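Local coordinates for ABC transporter substrate-binding protein (Rhizobium radiobacter, PDB 6TFX) that binds the mannityl-opine mannopinic acid as the periplasmic solute-binding component of an ABC importer, probably delivering it for uptake, at residues A2-S7 with K195-S200; N468-G473 with E488-K493. One frame throughout, in Å; residues are numbered along the deposited sequence.

Interaction 1: A2-S7 with K195-S200; sequences AKTELS and KLSKIS
The flat groups that meet between Thr4-Ser7 and Lys195-Ser200 are peptide carbonyls, with no ring taking part. The Thr4 carbonyl receives Ser197 N at 2.7 Å from its O, the donor tilted 22° from the carbonyl plane. Lys198 N reaches the same oxygen in a weak second bond, while CB and CD2 of Leu196 also lie against it. At the next carbonyl along this segment that faces the partner, Leu6 O takes Ser200 N at 2.8 Å almost end-on, with Ile199 CA adding a CA-H...O contact. In return Lys198 O accepts Leu6 N at 2.9 Å through a nearly straight bond (N-H...O 172°). From Glu5 onward the bonds make a parallel ladder pairing Glu5 with Lys198, Leu6 with Ile199 and Ser7 with Ser200. It joins strands 5-10 and 198-203 in the mixed sheet of this family 5 solute-binding protein; strand 221-223 flanks strand 5-10, and Asp220 just before it binds both Ser7 N and Lys3 NZ. Ahead of the ladder, Thr4 OG1 and Ser197 OG share a hydrogen bond of 2.9 Å. Each hydroxyl sits between its own backbone N and carbonyl carbon (chi1 near +60° in both), which turns the two toward each other. On the sheet face bearing Glu5 and Lys198, the two side chains cross with Glu5 OE1 and Lys198 NZ 4.5 Å apart, too far for a salt bridge. Leu6 and Ile199 occupy the other face. There Leu6 is modelled in two conformers, so its precise approach to Leu196 CD1 is doubtful, although both leucines also pack on Phe492.

Interaction 2: N468-G473 with E488-K493; sequences NKLGWG and EQTYFK
Leu470 and Gly471 pair with Phe492 and Tyr491 in a short two-stranded antiparallel ladder near the C-terminus, formed by strands 470-471 and 491-492. Gly471 and Tyr491 make the hydrogen-bonded pair, with Gly471 N to Tyr491 O at 2.8 Å and Tyr491 N to Gly471 O at 3.0 Å; Leu470 and Phe492 are the adjoining non-hydrogen-bonded pair. Packing is close on both faces of this ladder. On one, the Tyr491 ring folds over the strand, its CG lying between backbone N and carbonyl carbon (chi1 67°), and Gly471 CA rests over the ring face in a CH-pi contact, 4.0 Å from the centroid. The ring edge meets Gln489 O in plane. On the other face, Leu470 CD1 lies over the Phe492 ring, 4.1 Å from its centroid and 19° off the normal, and also touches Thr490 CG2. Lys3 supplies a cation-pi contact on the opposite face of Phe492, while Leu470 and Trp472 pack on Val221; Trp472 NE1 is bonded to Asp243.

Past the ladder, at Trp472 and Gly473, direct bonds across the contact give way to water. One water bridges Trp472 O and Thr490 OG1, whose hydroxyl also bonds Thr487 N. A second water donates to Gly473 O and to Gln489 OE1, the Gln489 amide being held through its other side-chain atom, NE2, by Thr487 OG1. At the other end the bonds are direct again, and Lys493 reaches across to residues 468-469: its N bonds Lys469 O, and its extended side chain passes that carbonyl so that NZ meets Asn468 O at 2.9 Å, nearly in line with the C=O bond.

How the interactions relate
The centres of interactions 1 and 2 lie about 10 Å apart, on the same side of the molecule and away from the ligand and metal sites. Along the chain interaction 1 closes before interaction 2 opens. Residues 5-7 and 198-200 belong to the large mixed sheet, whereas 470-471 and 491-492 form a separate small one beside it. The two touch directly: Lys195 N probably bonds Glu488 O at 3.3 Å, and Lys195 CB packs on Thr490 O. Lys3 NZ comes to 4.0 Å from Lys469 NZ, a like-charge approach probably eased by the Lys3-Asp220 salt bridge. Lys3 O packs on Phe492 CD2 at 3.5 Å, so 488-493 lies against both 195-200 and the start of the chain.

Interaction 1: A2-S7 with K195-S200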
# COMPACT_ATOMS: atom_id res chain seq x y z
N ALA A 2 13.27 -3.00 30.24
CA ALA A 2 14.65 -3.01 29.75
C ALA A 2 14.99 -1.68 29.07
O ALA A 2 14.55 -0.63 29.54
CB ALA A 2 14.83 -4.17 28.78
N LYS A 3 15.75 -1.74 27.95
CA LYS A 3 16.09 -0.58 27.14
C LYS A 3 14.83 0.08 26.56
O LYS A 3 13.74 -0.51 26.61
CB LYS A 3 17.08 -0.96 26.03
CG LYS A 3 16.54 -1.96 25.00
CD LYS A 3 17.65 -2.42 24.10
CE LYS A 3 17.14 -2.99 22.80
NZ LYS A 3 18.26 -3.51 21.99
N THR A 4 14.96 1.32 26.08
CA THR A 4 13.81 2.05 25.53
C THR A 4 14.08 2.55 24.10
O THR A 4 13.26 3.29 23.56
CB THR A 4 13.40 3.21 26.47
OG1 THR A 4 14.49 4.15 26.51
CG2 THR A 4 13.00 2.74 27.88
N GLU A 5 15.21 2.17 23.49
CA GLU A 5 15.56 2.58 22.13
C GLU A 5 15.42 1.38 21.19
O GLU A 5 16.05 0.34 21.43
CB GLU A 5 16.99 3.15 22.07
CG GLU A 5 17.19 4.34 23.00
CD GLU A 5 18.45 5.17 22.82
OE1 GLU A 5 19.41 4.69 22.17
OE2 GLU A 5 18.48 6.30 23.35
N LEU A 6 14.58 1.53 20.14
CA LEU A 6 14.34 0.48 19.15
C LEU A 6 15.04 0.83 17.84
O LEU A 6 14.86 1.93 17.32
CB LEU A 6 12.83 0.31 18.89
CG LEU A 6 12.41 -0.92 18.05
CD1 LEU A 6 11.02 -1.36 18.41
CD2 LEU A 6 12.45 -0.62 16.56
N SER A 7 15.85 -0.12 17.30
CA SER A 7 16.53 0.08 16.03
C SER A 7 15.88 -0.89 15.03
O SER A 7 15.75 -2.09 15.32
CB SER A 7 18.03 -0.19 16.12
OG SER A 7 18.65 0.79 16.94
N LYS A 195 6.36 3.79 25.76
CA LYS A 195 7.35 3.06 26.57
C LYS A 195 8.72 3.15 25.91
O LYS A 195 9.73 3.10 26.60
CB LYS A 195 6.92 1.61 26.74
CG LYS A 195 5.69 1.52 27.63
CD LYS A 195 5.27 0.07 27.81
CE LYS A 195 4.00 0.06 28.63
NZ LYS A 195 3.61 -1.33 28.99
N LEU A 196 8.75 3.30 24.58
CA LEU A 196 10.01 3.50 23.86
C LEU A 196 10.30 5.00 23.85
O LEU A 196 9.38 5.80 23.67
CB LEU A 196 9.90 3.02 22.40
CG LEU A 196 9.62 1.53 22.17
CD1 LEU A 196 9.43 1.28 20.69
CD2 LEU A 196 10.76 0.66 22.69
N SER A 197 11.56 5.38 24.00
CA SER A 197 11.94 6.79 23.97
C SER A 197 12.38 7.20 22.58
O SER A 197 12.23 8.36 22.21
CB SER A 197 13.07 7.04 24.96
OG SER A 197 14.17 6.24 24.59
N LYS A 198 12.91 6.24 21.79
CA LYS A 198 13.45 6.53 20.47
C LYS A 198 13.34 5.35 19.51
O LYS A 198 13.39 4.20 19.94
CB LYS A 198 14.95 6.90 20.62
CG LYS A 198 15.57 7.64 19.44
CD LYS A 198 17.03 8.02 19.71
CE LYS A 198 17.97 7.17 18.90
NZ LYS A 198 19.35 7.73 18.88
N ILE A 199 13.19 5.66 18.22
CA ILE A 199 13.22 4.70 17.13
C ILE A 199 14.31 5.17 16.18
O ILE A 199 14.28 6.32 15.74
CB ILE A 199 11.88 4.54 16.37
CG1 ILE A 199 10.72 4.13 17.33
CG2 ILE A 199 12.02 3.53 15.20
CD1 ILE A 199 9.33 4.34 16.69
N SER A 200 15.27 4.29 15.87
CA SER A 200 16.30 4.56 14.87
C SER A 200 15.87 3.71 13.67
O SER A 200 15.93 2.48 13.71
CB SER A 200 17.69 4.16 15.37
OG SER A 200 18.65 4.39 14.35

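Interaction 2: N468-G473 with E488-K493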
# COMPACT_ATOMS: atom_id res chain seq x y z
N ASN A 468 12.88 -11.93 20.28
CA ASN A 468 11.74 -12.21 21.16
C ASN A 468 11.70 -11.32 22.43
O ASN A 468 10.72 -11.38 23.17
CB ASN A 468 11.60 -13.70 21.51
CG ASN A 468 12.72 -14.27 22.33
OD1 ASN A 468 13.71 -13.61 22.67
ND2 ASN A 468 12.59 -15.55 22.65
N LYS A 469 12.74 -10.48 22.65
CA LYS A 469 12.76 -9.52 23.76
C LYS A 469 11.82 -8.34 23.44
O LYS A 469 11.51 -7.56 24.33
CB LYS A 469 14.19 -9.02 24.03
CG LYS A 469 14.84 -8.23 22.89
CD LYS A 469 16.25 -7.77 23.29
CE LYS A 469 17.10 -7.41 22.09
NZ LYS A 469 18.55 -7.43 22.42
N LEU A 470 11.43 -8.18 22.16
CA LEU A 470 10.56 -7.06 21.79
C LEU A 470 9.11 -7.55 21.84
O LEU A 470 8.82 -8.61 21.31
CB LEU A 470 10.91 -6.60 20.36
CG LEU A 470 10.00 -5.50 19.74
CD1 LEU A 470 10.01 -4.21 20.57
CD2 LEU A 470 10.43 -5.17 18.35
N GLY A 471 8.24 -6.78 22.49
CA GLY A 471 6.81 -7.07 22.55
C GLY A 471 6.03 -5.98 21.84
O GLY A 471 6.28 -4.78 22.08
N TRP A 472 5.09 -6.35 20.94
CA TRP A 472 4.32 -5.32 20.25
C TRP A 472 3.25 -4.68 21.15
O TRP A 472 2.88 -3.53 20.92
CB TRP A 472 3.61 -5.89 19.01
CG TRP A 472 4.51 -6.49 17.98
CD1 TRP A 472 4.44 -7.76 17.48
CD2 TRP A 472 5.56 -5.83 17.25
NE1 TRP A 472 5.40 -7.94 16.51
CE2 TRP A 472 6.10 -6.77 16.34
CE3 TRP A 472 6.10 -4.53 17.28
CZ2 TRP A 472 7.17 -6.46 15.48
CZ3 TRP A 472 7.18 -4.24 16.45
CH2 TRP A 472 7.70 -5.20 15.57
N GLY A 473 2.76 -5.44 22.13
CA GLY A 473 1.67 -5.01 23.00
C GLY A 473 0.32 -5.53 22.53
O GLY A 473 -0.72 -5.29 23.16
N GLU A 488 2.54 3.43 21.39
CA GLU A 488 2.92 3.76 22.77
C GLU A 488 2.99 2.46 23.63
O GLU A 488 3.50 2.49 24.75
CB GLU A 488 1.92 4.78 23.38
CG GLU A 488 0.56 4.22 23.82
CD GLU A 488 -0.43 3.89 22.72
OE1 GLU A 488 -0.11 4.06 21.53
OE2 GLU A 488 -1.56 3.48 23.07
N GLN A 489 2.43 1.34 23.12
CA GLN A 489 2.39 0.07 23.86
C GLN A 489 3.66 -0.79 23.63
O GLN A 489 3.92 -1.71 24.39
CB GLN A 489 1.17 -0.77 23.44
CG GLN A 489 -0.19 -0.06 23.42
CD GLN A 489 -1.10 -0.66 22.36
OE1 GLN A 489 -1.88 -1.58 22.64
NE2 GLN A 489 -1.03 -0.19 21.09
N THR A 490 4.38 -0.55 22.53
CA THR A 490 5.57 -1.34 22.17
C THR A 490 6.61 -1.28 23.29
O THR A 490 6.89 -0.20 23.82
CB THR A 490 6.16 -0.84 20.87
OG1 THR A 490 5.09 -0.66 19.94
CG2 THR A 490 7.22 -1.80 20.30
N TYR A 491 7.19 -2.42 23.64
CA TYR A 491 8.12 -2.44 24.76
C TYR A 491 9.20 -3.52 24.60
O TYR A 491 9.03 -4.44 23.82
CB TYR A 491 7.31 -2.70 26.06
CG TYR A 491 6.69 -4.08 26.10
CD1 TYR A 491 5.46 -4.34 25.48
CD2 TYR A 491 7.34 -5.15 26.72
CE1 TYR A 491 4.92 -5.62 25.45
CE2 TYR A 491 6.79 -6.43 26.71
CZ TYR A 491 5.58 -6.66 26.08
OH TYR A 491 5.00 -7.91 26.04
N PHE A 492 10.25 -3.44 25.45
CA PHE A 492 11.30 -4.45 25.54
C PHE A 492 11.17 -5.16 26.90
O PHE A 492 10.78 -4.55 27.89
CB PHE A 492 12.69 -3.82 25.42
CG PHE A 492 13.05 -3.47 24.01
CD1 PHE A 492 13.41 -4.46 23.10
CD2 PHE A 492 13.01 -2.15 23.57
CE1 PHE A 492 13.72 -4.13 21.78
CE2 PHE A 492 13.36 -1.82 22.25
CZ PHE A 492 13.71 -2.82 21.37
N LYS A 493 11.49 -6.45 26.91
CA LYS A 493 11.41 -7.32 28.08
C LYS A 493 12.79 -7.48 28.74
O LYS A 493 13.80 -7.53 28.04
CB LYS A 493 10.93 -8.72 27.65
CG LYS A 493 9.56 -8.75 27.00
CD LYS A 493 9.44 -9.94 26.07
CE LYS A 493 8.19 -9.84 25.23
NZ LYS A 493 8.10 -10.96 24.27
O HOH W 1 3.87 -2.49 18.67
O HOH W 2 -0.99 -3.26 25.14